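Side-chain contacts in adenine phosphoribosyltransferase (Leishmania donovani, PDB 1QB7), which probably catalyses the formation of AMP from adenine and 5-phospho-alpha-D-ribose 1-diphosphate in the purine salvage pathway: residues A[10-13]-A[17-20]; A[45-48]-A[52-55]; A[55-60]-A[83-88]. All coordinates share one frame; numbering follows the deposited sequence.

Helix 51-67 links the three contacts: it supplies a segment to contacts 2 and 3 and is touched by L12 and L18 of contact 1. Contacts 2 and 3, with centres 9 Å apart, share K55; I47 CG2 of contact 2 packs on I57 CD1 of contact 3 at 3.5 Å. Contact 1 meets the same helix where L18 CD2 lies 3.6 Å from F60 CB, its centre about 15 Å from those of the other two. It is remote from the substrate sites, whereas the side chains of I47 in contact 2 and F85 in contact 3 each lie about 10 Å from bound adenine. Contacts 2 and 3 also reach the second subunit.

Contact 1: A[10-13]-A[17-20]; sequences FLLD and ALSQ
CG lies anti to the backbone N in both L12 (chi1 -176°) and L18 (chi1 171°), and these torsions bring the leucine branches together between strand and helix. There the side chains cross at about a right angle. One methyl of L12 does the touching: its CD2 comes 4.0 Å from L18 CD2 and also rests on the stem of L18, at 4.1 Å from L18 CB. The same methyl ends near the backbone at the next residue, with S19 N 4.1 Å from L12 CD2. This is a short beta-alpha connection, in which strand 9-12, lying between strands 2-4 and 199-201 of the main sheet, passes through the four-residue turn 13-16 into helix 17-25. F60 of helix 51-67 packs against L12 and extends the apolar layer. Beside it runs a polar link. S19 OG donates to a water at 2.8 Å, and that water donates to L12 O at 2.7 Å, so the strand carbonyl is tied to the helix through one bridging molecule. S19 CB meanwhile sits 3.8 Å from D13 O, while the carboxylate of D13 turns elsewhere, to the hydroxyl of S15.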
ATOM      1  N   PHE A  10      -3.852  24.315   1.259  1.00 18.41           N
ATOM      2  CA  PHE A  10      -5.303  24.327   1.087  1.00 19.66           C
ATOM      3  C   PHE A  10      -6.057  23.207   1.790  1.00 19.63           C
ATOM      4  O   PHE A  10      -5.585  22.075   1.878  1.00 18.70           O
ATOM      5  CB  PHE A  10      -5.647  24.312  -0.406  1.00 17.67           C
ATOM      6  CG  PHE A  10      -5.002  25.424  -1.188  1.00 19.19           C
ATOM      7  CD1 PHE A  10      -3.657  25.358  -1.541  1.00 18.44           C
ATOM      8  CD2 PHE A  10      -5.734  26.547  -1.561  1.00 20.11           C
ATOM      9  CE1 PHE A  10      -3.051  26.393  -2.253  1.00 20.02           C
ATOM     10  CE2 PHE A  10      -5.135  27.587  -2.273  1.00 19.70           C
ATOM     11  CZ  PHE A  10      -3.792  27.510  -2.618  1.00 19.25           C
ATOM     12  N   LEU A  11      -7.252  23.538   2.263  1.00 19.35           N
ATOM     13  CA  LEU A  11      -8.103  22.584   2.955  1.00 18.95           C
ATOM     14  C   LEU A  11      -9.469  22.554   2.288  1.00 19.28           C
ATOM     15  O   LEU A  11     -10.039  23.601   1.984  1.00 20.17           O
ATOM     16  CB  LEU A  11      -8.254  22.991   4.418  1.00 19.05           C
ATOM     17  CG  LEU A  11      -9.148  22.123   5.300  1.00 20.58           C
ATOM     18  CD1 LEU A  11      -8.577  20.709   5.420  1.00 18.97           C
ATOM     19  CD2 LEU A  11      -9.255  22.780   6.664  1.00 18.54           C
ATOM     20  N   LEU A  12      -9.973  21.351   2.028  1.00 17.96           N
ATOM     21  CA  LEU A  12     -11.275  21.188   1.404  1.00 17.43           C
ATOM     22  C   LEU A  12     -12.335  21.817   2.309  1.00 19.35           C
ATOM     23  O   LEU A  12     -12.327  21.610   3.521  1.00 18.55           O
ATOM     24  CB  LEU A  12     -11.572  19.702   1.193  1.00 16.52           C
ATOM     25  CG  LEU A  12     -12.872  19.363   0.465  1.00 16.81           C
ATOM     26  CD1 LEU A  12     -12.863  19.980  -0.926  1.00 15.83           C
ATOM     27  CD2 LEU A  12     -13.058  17.853   0.396  1.00 17.49           C
ATOM     28  N   ASP A  13     -13.204  22.634   1.727  1.00 20.60           N
ATOM     29  CA  ASP A  13     -14.264  23.287   2.486  1.00 23.35           C
ATOM     30  C   ASP A  13     -15.105  22.195   3.159  1.00 23.19           C
ATOM     31  O   ASP A  13     -15.545  21.252   2.497  1.00 24.18           O
ATOM     32  CB  ASP A  13     -15.103  24.154   1.540  1.00 27.22           C
ATOM     33  CG  ASP A  13     -16.259  24.823   2.236  1.00 31.79           C
ATOM     34  OD1 ASP A  13     -16.044  25.837   2.929  1.00 34.82           O
ATOM     35  OD2 ASP A  13     -17.390  24.331   2.085  1.00 35.80           O
ATOM     36  N   ALA A  17     -19.384  17.046   0.567  1.00 22.77           N
ATOM     37  CA  ALA A  17     -19.803  15.704   0.957  1.00 23.00           C
ATOM     38  C   ALA A  17     -18.619  14.814   1.377  1.00 22.97           C
ATOM     39  O   ALA A  17     -18.737  14.017   2.308  1.00 24.20           O
ATOM     40  CB  ALA A  17     -20.592  15.048  -0.176  1.00 22.33           C
ATOM     41  N   LEU A  18     -17.482  14.963   0.700  1.00 21.28           N
ATOM     42  CA  LEU A  18     -16.292  14.177   1.017  1.00 21.07           C
ATOM     43  C   LEU A  18     -15.733  14.531   2.399  1.00 20.69           C
ATOM     44  O   LEU A  18     -15.328  13.646   3.160  1.00 20.53           O
ATOM     45  CB  LEU A  18     -15.213  14.376  -0.056  1.00 21.01           C
ATOM     46  CG  LEU A  18     -13.817  13.795   0.222  1.00 19.31           C
ATOM     47  CD1 LEU A  18     -13.887  12.299   0.525  1.00 19.97           C
ATOM     48  CD2 LEU A  18     -12.913  14.063  -0.965  1.00 18.75           C
ATOM     49  N   SER A  19     -15.697  15.824   2.708  1.00 19.49           N
ATOM     50  CA  SER A  19     -15.198  16.295   3.996  1.00 20.22           C
ATOM     51  C   SER A  19     -16.069  15.761   5.128  1.00 21.38           C
ATOM     52  O   SER A  19     -15.575  15.349   6.183  1.00 21.24           O
ATOM     53  CB  SER A  19     -15.196  17.821   4.024  1.00 18.40           C
ATOM     54  OG  SER A  19     -14.857  18.299   5.309  1.00 18.88           O
ATOM     55  N   GLN A  20     -17.373  15.772   4.883  1.00 22.32           N
ATOM     56  CA  GLN A  20     -18.366  15.300   5.831  1.00 24.04           C
ATOM     57  C   GLN A  20     -18.225  13.801   6.062  1.00 23.18           C
ATOM     58  O   GLN A  20     -18.295  13.330   7.192  1.00 22.96           O
ATOM     59  CB  GLN A  20     -19.767  15.590   5.286  1.00 27.49           C
ATOM     60  CG  GLN A  20     -20.081  17.061   5.092  1.00 34.05           C
ATOM     61  CD  GLN A  20     -20.442  17.741   6.388  1.00 40.92           C
ATOM     62  OE1 GLN A  20     -21.605  18.071   6.617  1.00 45.30           O
ATOM     63  NE2 GLN A  20     -19.450  17.944   7.257  1.00 44.95           N
TER
HETATM   64  O   HOH W   1     -12.249  19.376   5.102  1.00 16.36           O

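Contact 2: A[45-48]-A[52-55]; sequences SSIT and ETLK
I47 and T53 meet methyl against methyl, their side chains crossing at about a right angle, with I47 CG2 4.2 Å from T53 CG2. Each CG2 stands anti to the backbone N of its own residue, an outcome of chi1 near -60° in I47 and -50° in T53, and this leaves the threonine hydroxyl beside its own backbone N. T53 OG1 is thereby directed to hydroxyl partners, S50 OG just before the segment and S25 OG at the end of helix 17-25, so one branch of the residue packs while the other is held by hydrogen bonds. The next residue, L54, reaches over to T48. The CB of T48 points away from 52-55, so the leucine meets chiefly its carbonyl: L54 CD2 lies 4.1 Å from T48 O, and the other methyl, L54 CD1, approaches T48 CG2 less closely, at 4.4 Å. The backbones themselves draw near at I47 O and L54 N, 4.1 Å apart, too far for a hydrogen bond. The contact thus folds the one-turn helix 45-48, which follows the strand carrying A42 of the adenine pocket, back on the start of helix 51-67. L21 and L22 of helix 17-25 pack against T53, and L22 against I47. F85, leading into helix 86-93, lies against both I47 and L54. On the dimer side, T48 OG1 is hydrogen-bonded to F97 O of the second subunit, in strand 97-100, and V91 of that subunit's helix 86-93 packs on L54.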
ATOM      1  N   SER A  45      -7.294   2.681   8.401  1.00 13.12           N
ATOM      2  CA  SER A  45      -8.243   1.580   8.229  1.00 13.47           C
ATOM      3  C   SER A  45      -9.688   2.046   8.343  1.00 13.23           C
ATOM      4  O   SER A  45     -10.573   1.460   7.729  1.00 13.65           O
ATOM      5  CB  SER A  45      -7.993   0.468   9.248  1.00 13.23           C
ATOM      6  OG  SER A  45      -6.784  -0.208   8.971  1.00 18.49           O
ATOM      7  N   SER A  46      -9.935   3.077   9.149  1.00 13.57           N
ATOM      8  CA  SER A  46     -11.294   3.595   9.299  1.00 13.52           C
ATOM      9  C   SER A  46     -11.764   4.195   7.969  1.00 14.48           C
ATOM     10  O   SER A  46     -12.959   4.357   7.738  1.00 16.69           O
ATOM     11  CB  SER A  46     -11.365   4.641  10.416  1.00 10.77           C
ATOM     12  OG  SER A  46     -10.565   5.761  10.115  1.00 13.48           O
ATOM     13  N   ILE A  47     -10.815   4.507   7.096  1.00 13.09           N
ATOM     14  CA  ILE A  47     -11.124   5.063   5.787  1.00 13.96           C
ATOM     15  C   ILE A  47     -11.244   3.945   4.741  1.00 15.26           C
ATOM     16  O   ILE A  47     -12.258   3.854   4.034  1.00 14.12           O
ATOM     17  CB  ILE A  47     -10.049   6.099   5.351  1.00 13.05           C
ATOM     18  CG1 ILE A  47      -9.996   7.252   6.363  1.00 14.56           C
ATOM     19  CG2 ILE A  47     -10.318   6.614   3.940  1.00 12.66           C
ATOM     20  CD1 ILE A  47     -11.373   7.803   6.764  1.00 13.30           C
ATOM     21  N   THR A  48     -10.233   3.072   4.678  1.00 14.47           N
ATOM     22  CA  THR A  48     -10.222   1.976   3.701  1.00 13.70           C
ATOM     23  C   THR A  48     -11.314   0.934   3.940  1.00 12.95           C
ATOM     24  O   THR A  48     -11.720   0.252   3.009  1.00 13.99           O
ATOM     25  CB  THR A  48      -8.829   1.261   3.602  1.00 12.55           C
ATOM     26  OG1 THR A  48      -8.557   0.549   4.812  1.00 14.17           O
ATOM     27  CG2 THR A  48      -7.710   2.268   3.359  1.00 11.25           C
ATOM     28  N   GLU A  52     -17.938   3.587   0.978  1.00 21.53           N
ATOM     29  CA  GLU A  52     -18.444   4.869   0.505  1.00 23.17           C
ATOM     30  C   GLU A  52     -17.381   5.961   0.606  1.00 21.44           C
ATOM     31  O   GLU A  52     -17.243   6.783  -0.300  1.00 20.04           O
ATOM     32  CB  GLU A  52     -19.703   5.269   1.282  1.00 25.66           C
ATOM     33  CG  GLU A  52     -20.449   6.439   0.659  1.00 35.18           C
ATOM     34  CD  GLU A  52     -21.593   6.969   1.514  1.00 40.67           C
ATOM     35  OE1 GLU A  52     -21.736   6.549   2.688  1.00 44.10           O
ATOM     36  OE2 GLU A  52     -22.344   7.832   1.006  1.00 42.97           O
ATOM     37  N   THR A  53     -16.612   5.951   1.692  1.00 19.65           N
ATOM     38  CA  THR A  53     -15.574   6.959   1.882  1.00 18.61           C
ATOM     39  C   THR A  53     -14.421   6.768   0.899  1.00 17.06           C
ATOM     40  O   THR A  53     -13.948   7.731   0.297  1.00 17.16           O
ATOM     41  CB  THR A  53     -15.047   6.973   3.337  1.00 20.15           C
ATOM     42  OG1 THR A  53     -16.155   7.033   4.243  1.00 20.76           O
ATOM     43  CG2 THR A  53     -14.161   8.191   3.578  1.00 18.72           C
ATOM     44  N   LEU A  54     -13.998   5.523   0.705  1.00 16.60           N
ATOM     45  CA  LEU A  54     -12.904   5.236  -0.215  1.00 16.59           C
ATOM     46  C   LEU A  54     -13.292   5.676  -1.634  1.00 18.09           C
ATOM     47  O   LEU A  54     -12.505   6.320  -2.336  1.00 18.37           O
ATOM     48  CB  LEU A  54     -12.568   3.744  -0.186  1.00 17.26           C
ATOM     49  CG  LEU A  54     -11.229   3.311  -0.782  1.00 17.12           C
ATOM     50  CD1 LEU A  54     -10.059   3.929  -0.019  1.00 14.76           C
ATOM     51  CD2 LEU A  54     -11.150   1.800  -0.732  1.00 19.61           C
ATOM     52  N   LYS A  55     -14.529   5.374  -2.024  1.00 16.61           N
ATOM     53  CA  LYS A  55     -15.030   5.740  -3.341  1.00 17.46           C
ATOM     54  C   LYS A  55     -15.104   7.263  -3.504  1.00 16.63           C
ATOM     55  O   LYS A  55     -14.757   7.802  -4.556  1.00 16.19           O
ATOM     56  CB  LYS A  55     -16.403   5.109  -3.584  1.00 18.52           C
ATOM     57  CG  LYS A  55     -16.922   5.319  -4.995  1.00 24.72           C
ATOM     58  CD  LYS A  55     -18.287   4.706  -5.194  1.00 29.06           C
ATOM     59  CE  LYS A  55     -18.836   5.069  -6.563  1.00 36.64           C
ATOM     60  NZ  LYS A  55     -20.185   4.473  -6.815  1.00 44.11           N
TER

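Contact 3: A[55-60]-A[83-88]; sequences KAIRDF and FLFGPM
M88 lays its thioether against the aliphatic part of R58, the two chains meeting at a slant, with M88 CE 3.8 Å from R58 CB. The methionine gets there by placing CG between its backbone N and carbonyl carbon (chi1 65°) and then running extended. R58 CG touches M88 O at 3.7 Å before the arginine bends at chi2 and chi3 and swings its guanidinium back along its own helix. Next to this pair, I57 CD1 meets the ring of F85 obliquely, 3.8 Å from F85 CE1. The contact joins helix 51-67 to the start of helix 86-93 in the type I phosphoribosyltransferase fold; R81, which binds adenine, lies about 6 Å from F85, side chain to side chain. NE and NH2 of R58 take D59 OD1 side-on, each 2.9 Å from it and both from one face of the carboxylate, holding the group to its own helix. NH1 bonds a water at 2.9 Å that also lies 2.6 Å from M88 O, and reaches across the dimer interface to a salt bridge with E92 of the second subunit. The two carboxylates would balance the charge of this buried arginine, leaving its stem for the apolar packing.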
ATOM      1  N   LYS A  55     -14.529   5.374  -2.024  1.00 16.61           N
ATOM      2  CA  LYS A  55     -15.030   5.740  -3.341  1.00 17.46           C
ATOM      3  C   LYS A  55     -15.104   7.263  -3.504  1.00 16.63           C
ATOM      4  O   LYS A  55     -14.757   7.802  -4.556  1.00 16.19           O
ATOM      5  CB  LYS A  55     -16.403   5.109  -3.584  1.00 18.52           C
ATOM      6  CG  LYS A  55     -16.922   5.319  -4.995  1.00 24.72           C
ATOM      7  CD  LYS A  55     -18.287   4.706  -5.194  1.00 29.06           C
ATOM      8  CE  LYS A  55     -18.836   5.069  -6.563  1.00 36.64           C
ATOM      9  NZ  LYS A  55     -20.185   4.473  -6.815  1.00 44.11           N
ATOM     10  N   ALA A  56     -15.520   7.953  -2.446  1.00 16.47           N
ATOM     11  CA  ALA A  56     -15.627   9.410  -2.475  1.00 17.01           C
ATOM     12  C   ALA A  56     -14.258  10.053  -2.703  1.00 15.85           C
ATOM     13  O   ALA A  56     -14.141  11.020  -3.456  1.00 17.03           O
ATOM     14  CB  ALA A  56     -16.257   9.924  -1.189  1.00 17.12           C
ATOM     15  N   ILE A  57     -13.228   9.507  -2.059  1.00 14.85           N
ATOM     16  CA  ILE A  57     -11.862  10.013  -2.205  1.00 14.14           C
ATOM     17  C   ILE A  57     -11.394   9.770  -3.637  1.00 16.11           C
ATOM     18  O   ILE A  57     -10.864  10.667  -4.291  1.00 16.04           O
ATOM     19  CB  ILE A  57     -10.891   9.291  -1.256  1.00 14.13           C
ATOM     20  CG1 ILE A  57     -11.219   9.635   0.196  1.00 12.14           C
ATOM     21  CG2 ILE A  57      -9.450   9.650  -1.600  1.00 14.37           C
ATOM     22  CD1 ILE A  57     -10.498   8.776   1.194  1.00 13.85           C
ATOM     23  N   ARG A  58     -11.600   8.545  -4.114  1.00 16.83           N
ATOM     24  CA  ARG A  58     -11.209   8.157  -5.465  1.00 16.70           C
ATOM     25  C   ARG A  58     -11.880   9.066  -6.500  1.00 17.05           C
ATOM     26  O   ARG A  58     -11.211   9.633  -7.365  1.00 17.99           O
ATOM     27  CB  ARG A  58     -11.596   6.694  -5.704  1.00 15.89           C
ATOM     28  CG  ARG A  58     -10.996   6.048  -6.938  1.00 16.21           C
ATOM     29  CD  ARG A  58     -11.708   6.453  -8.219  1.00 17.53           C
ATOM     30  NE  ARG A  58     -13.151   6.244  -8.132  1.00 20.32           N
ATOM     31  CZ  ARG A  58     -13.766   5.078  -8.328  1.00 21.64           C
ATOM     32  NH1 ARG A  58     -13.069   3.990  -8.636  1.00 19.20           N
ATOM     33  NH2 ARG A  58     -15.087   5.003  -8.223  1.00 21.30           N
ATOM     34  N   ASP A  59     -13.197   9.214  -6.396  1.00 16.90           N
ATOM     35  CA  ASP A  59     -13.953  10.048  -7.333  1.00 18.16           C
ATOM     36  C   ASP A  59     -13.496  11.501  -7.340  1.00 16.60           C
ATOM     37  O   ASP A  59     -13.292  12.084  -8.400  1.00 16.92           O
ATOM     38  CB  ASP A  59     -15.454  10.000  -7.023  1.00 17.11           C
ATOM     39  CG  ASP A  59     -16.078   8.656  -7.331  1.00 16.14           C
ATOM     40  OD1 ASP A  59     -15.501   7.878  -8.112  1.00 19.14           O
ATOM     41  OD2 ASP A  59     -17.167   8.381  -6.793  1.00 20.48           O
ATOM     42  N   PHE A  60     -13.338  12.075  -6.152  1.00 17.68           N
ATOM     43  CA  PHE A  60     -12.922  13.463  -6.019  1.00 18.57           C
ATOM     44  C   PHE A  60     -11.551  13.749  -6.638  1.00 18.73           C
ATOM     45  O   PHE A  60     -11.420  14.639  -7.479  1.00 18.40           O
ATOM     46  CB  PHE A  60     -12.947  13.888  -4.545  1.00 18.39           C
ATOM     47  CG  PHE A  60     -12.589  15.333  -4.328  1.00 20.92           C
ATOM     48  CD1 PHE A  60     -13.572  16.321  -4.363  1.00 22.01           C
ATOM     49  CD2 PHE A  60     -11.263  15.715  -4.135  1.00 21.38           C
ATOM     50  CE1 PHE A  60     -13.240  17.668  -4.214  1.00 20.36           C
ATOM     51  CE2 PHE A  60     -10.920  17.061  -3.986  1.00 22.11           C
ATOM     52  CZ  PHE A  60     -11.916  18.037  -4.028  1.00 21.75           C
ATOM     53  N   PHE A  83       0.123   3.998  -0.530  1.00 13.53           N
ATOM     54  CA  PHE A  83      -0.116   2.905  -1.476  1.00 11.77           C
ATOM     55  C   PHE A  83      -1.602   2.565  -1.523  1.00 12.44           C
ATOM     56  O   PHE A  83      -2.088   1.977  -2.487  1.00 13.69           O
ATOM     57  CB  PHE A  83       0.629   1.637  -1.034  1.00 11.62           C
ATOM     58  CG  PHE A  83       2.126   1.710  -1.169  1.00 13.10           C
ATOM     59  CD1 PHE A  83       2.770   2.894  -1.527  1.00 13.31           C
ATOM     60  CD2 PHE A  83       2.899   0.570  -0.950  1.00 12.87           C
ATOM     61  CE1 PHE A  83       4.163   2.938  -1.664  1.00 13.14           C
ATOM     62  CE2 PHE A  83       4.283   0.605  -1.084  1.00 11.97           C
ATOM     63  CZ  PHE A  83       4.918   1.793  -1.443  1.00 14.61           C
ATOM     64  N   LEU A  84      -2.310   2.918  -0.458  1.00 13.56           N
ATOM     65  CA  LEU A  84      -3.731   2.643  -0.328  1.00 13.49           C
ATOM     66  C   LEU A  84      -4.630   3.512  -1.190  1.00 13.79           C
ATOM     67  O   LEU A  84      -5.740   3.106  -1.529  1.00 15.16           O
ATOM     68  CB  LEU A  84      -4.154   2.802   1.136  1.00 14.28           C
ATOM     69  CG  LEU A  84      -3.481   1.871   2.148  1.00 13.52           C
ATOM     70  CD1 LEU A  84      -3.745   2.370   3.555  1.00 14.39           C
ATOM     71  CD2 LEU A  84      -3.998   0.457   1.971  1.00 13.29           C
ATOM     72  N   PHE A  85      -4.159   4.704  -1.541  1.00 12.55           N
ATOM     73  CA  PHE A  85      -4.979   5.622  -2.321  1.00 15.01           C
ATOM     74  C   PHE A  85      -4.451   5.941  -3.710  1.00 16.94           C
ATOM     75  O   PHE A  85      -5.228   6.196  -4.636  1.00 18.54           O
ATOM     76  CB  PHE A  85      -5.177   6.919  -1.534  1.00 16.78           C
ATOM     77  CG  PHE A  85      -5.724   6.707  -0.155  1.00 14.42           C
ATOM     78  CD1 PHE A  85      -7.089   6.513   0.045  1.00 13.22           C
ATOM     79  CD2 PHE A  85      -4.868   6.671   0.947  1.00 15.11           C
ATOM     80  CE1 PHE A  85      -7.595   6.281   1.317  1.00 13.43           C
ATOM     81  CE2 PHE A  85      -5.366   6.441   2.226  1.00 15.49           C
ATOM     82  CZ  PHE A  85      -6.731   6.245   2.411  1.00 15.19           C
ATOM     83  N   GLY A  86      -3.130   5.915  -3.848  1.00 15.96           N
ATOM     84  CA  GLY A  86      -2.502   6.223  -5.118  1.00 18.48           C
ATOM     85  C   GLY A  86      -2.932   5.389  -6.310  1.00 17.16           C
ATOM     86  O   GLY A  86      -3.423   5.940  -7.295  1.00 15.99           O
ATOM     87  N   PRO A  87      -2.780   4.056  -6.244  1.00 18.26           N
ATOM     88  CA  PRO A  87      -3.154   3.149  -7.339  1.00 18.14           C
ATOM     89  C   PRO A  87      -4.584   3.274  -7.863  1.00 18.74           C
ATOM     90  O   PRO A  87      -4.802   3.193  -9.072  1.00 18.86           O
ATOM     91  CB  PRO A  87      -2.885   1.765  -6.748  1.00 17.95           C
ATOM     92  CG  PRO A  87      -1.737   2.023  -5.808  1.00 17.06           C
ATOM     93  CD  PRO A  87      -2.159   3.309  -5.133  1.00 17.25           C
ATOM     94  N   MET A  88      -5.557   3.484  -6.979  1.00 18.10           N
ATOM     95  CA  MET A  88      -6.932   3.599  -7.447  1.00 18.71           C
ATOM     96  C   MET A  88      -7.178   4.890  -8.221  1.00 18.53           C
ATOM     97  O   MET A  88      -8.110   4.969  -9.014  1.00 20.27           O
ATOM     98  CB  MET A  88      -7.946   3.415  -6.315  1.00 19.82           C
ATOM     99  CG  MET A  88      -7.928   4.465  -5.245  1.00 22.63           C
ATOM    100  SD  MET A  88      -9.229   4.152  -4.038  1.00 23.05           S
ATOM    101  CE  MET A  88      -9.067   5.629  -3.061  1.00 23.78           C
TER
HETATM  102  O   HOH W   2     -10.264   3.444  -9.215  1.00 22.15           O